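Local structure of SusD-like carbohydrate binding protein (Bacteroides vulgatus, 3LEW) at residues N367-N370 with D371-A375. The protein probably binds carbohydrate at the outer membrane, consistent with a nutrient-binding role as in other SusD-family proteins. Residues are numbered along the deposited sequence; the frame is centred on the assembly and turned at random.
Sequences NKLN and DLKTA
Lys368 and Asp371 run side by side off one turn of helix 365-376, pointing the same way, yet their charged ends do not touch: Lys368 NZ lies 4.8 Å from Asp371 OD2. A water spans the gap, accepting from NZ and donating to OD2 at 2.7 Å. The lysine chain bends at chi2 (-74°) and again at its end, which brings NZ back to a salt bridge with Asp364, so the ammonium is shared between two acidic partners, one direct and one through water. Opposite charges three residues apart suit a helix, whose turn sets them on one side.

On another side of the helix Lys373 uses its length as a hydrocarbon. Its CE rests against the branch point of Leu369, 3.8 Å from CG, the two chains crossing at a slant, while CD passes 3.9 Å from Asn370 OD1. Leucine supplies the greasy surface; the lysine amino group goes beyond it to a salt bridge with Glu397, while asparagine suits its place because its side-chain carbonyl, OD1, can accept from a loop backbone N-H beyond the helix, that of Ile381.

Thr374 closes back on the preceding turn. With OG1 beside its own backbone N (chi1 -63°), the hydroxyl donates to Asn370 O at 2.9 Å, from the opposite face of the carbonyl plane to the Thr374 N-H. Two donors thus grip one oxygen, a common way for threonine to satisfy its hydroxyl within a helix.

Leu369 packs on Ile394 of helix 387-401, and Leu372 meets Leu351 of helix 346-359, so the leucine-bearing side of helix 365-376 packs against both helices within the helical part of the SusD fold.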
loop_
_atom_site.group_PDB
_atom_site.type_symbol
_atom_site.label_atom_id
_atom_site.label_comp_id
_atom_site.label_asym_id
_atom_site.label_seq_id
_atom_site.Cartn_x
_atom_site.Cartn_y
_atom_site.Cartn_z
ATOM N N ASN A 367 -3.388 20.544 -13.270
ATOM C CA ASN A 367 -3.150 21.499 -12.187
ATOM C C ASN A 367 -2.887 20.776 -10.865
ATOM O O ASN A 367 -2.029 21.208 -10.085
ATOM C CB ASN A 367 -4.341 22.419 -12.038
ATOM C CG ASN A 367 -4.602 23.203 -13.289
ATOM O OD1 ASN A 367 -3.658 23.667 -13.935
ATOM N ND2 ASN A 367 -5.880 23.329 -13.667
ATOM N N LYS A 368 -3.627 19.693 -10.636
ATOM C CA LYS A 368 -3.440 18.890 -9.429
ATOM C C LYS A 368 -2.081 18.201 -9.445
ATOM O O LYS A 368 -1.383 18.203 -8.438
ATOM C CB LYS A 368 -4.592 17.909 -9.220
ATOM C CG LYS A 368 -5.966 18.628 -9.111
ATOM C CD LYS A 368 -6.113 19.330 -7.772
ATOM C CE LYS A 368 -7.463 20.041 -7.588
ATOM N NZ LYS A 368 -7.770 21.223 -8.440
ATOM N N LEU A 369 -1.680 17.685 -10.600
ATOM C CA LEU A 369 -0.351 17.132 -10.768
ATOM C C LEU A 369 0.740 18.179 -10.500
ATOM O O LEU A 369 1.699 17.932 -9.772
ATOM C CB LEU A 369 -0.206 16.564 -12.183
ATOM C CG LEU A 369 1.099 15.846 -12.517
ATOM C CD1 LEU A 369 1.372 14.651 -11.533
ATOM C CD2 LEU A 369 1.096 15.412 -13.994
ATOM N N ASN A 370 0.564 19.364 -11.077
ATOM C CA ASN A 370 1.524 20.446 -10.906
ATOM C C ASN A 370 1.565 20.987 -9.479
ATOM O O ASN A 370 2.602 21.477 -9.061
ATOM C CB ASN A 370 1.259 21.571 -11.904
ATOM C CG ASN A 370 1.873 21.289 -13.279
ATOM O OD1 ASN A 370 2.744 20.422 -13.407
ATOM N ND2 ASN A 370 1.415 21.997 -14.301
ATOM N N ASP A 371 0.446 20.961 -8.753
ATOM C CA ASP A 371 0.433 21.368 -7.325
ATOM C C ASP A 371 1.415 20.467 -6.525
ATOM O O ASP A 371 2.195 20.965 -5.702
ATOM C CB ASP A 371 -0.955 21.214 -6.664
ATOM C CG ASP A 371 -1.968 22.232 -7.126
ATOM O OD1 ASP A 371 -1.576 23.368 -7.530
ATOM O OD2 ASP A 371 -3.200 21.880 -7.057
ATOM N N LEU A 372 1.333 19.146 -6.747
ATOM C CA LEU A 372 2.204 18.214 -6.047
ATOM C C LEU A 372 3.643 18.445 -6.495
ATOM O O LEU A 372 4.553 18.541 -5.676
ATOM C CB LEU A 372 1.801 16.776 -6.313
ATOM C CG LEU A 372 2.668 15.686 -5.697
ATOM C CD1 LEU A 372 2.856 15.853 -4.162
ATOM C CD2 LEU A 372 2.041 14.306 -6.042
ATOM N N LYS A 373 3.851 18.546 -7.803
ATOM C CA LYS A 373 5.205 18.769 -8.312
ATOM C C LYS A 373 5.848 20.046 -7.706
ATOM O O LYS A 373 6.996 20.013 -7.224
ATOM C CB LYS A 373 5.214 18.784 -9.838
ATOM C CG LYS A 373 5.043 17.431 -10.504
ATOM C CD LYS A 373 4.971 17.589 -12.044
ATOM C CE LYS A 373 4.887 16.253 -12.824
ATOM N NZ LYS A 373 6.031 15.332 -12.514
ATOM N N THR A 374 5.118 21.161 -7.753
ATOM C CA THR A 374 5.550 22.397 -7.145
ATOM C C THR A 374 5.941 22.225 -5.664
ATOM O O THR A 374 6.992 22.751 -5.205
ATOM C CB THR A 374 4.476 23.498 -7.285
ATOM O OG1 THR A 374 4.288 23.769 -8.684
ATOM C CG2 THR A 374 4.932 24.809 -6.567
ATOM N N ALA A 375 5.105 21.524 -4.913
ATOM C CA ALA A 375 5.326 21.345 -3.491
ATOM C C ALA A 375 6.665 20.629 -3.249
ATOM O O ALA A 375 7.379 20.927 -2.254
ATOM C CB ALA A 375 4.166 20.589 -2.823
HETATM O O HOH W 1 -5.206 22.771 -8.545
#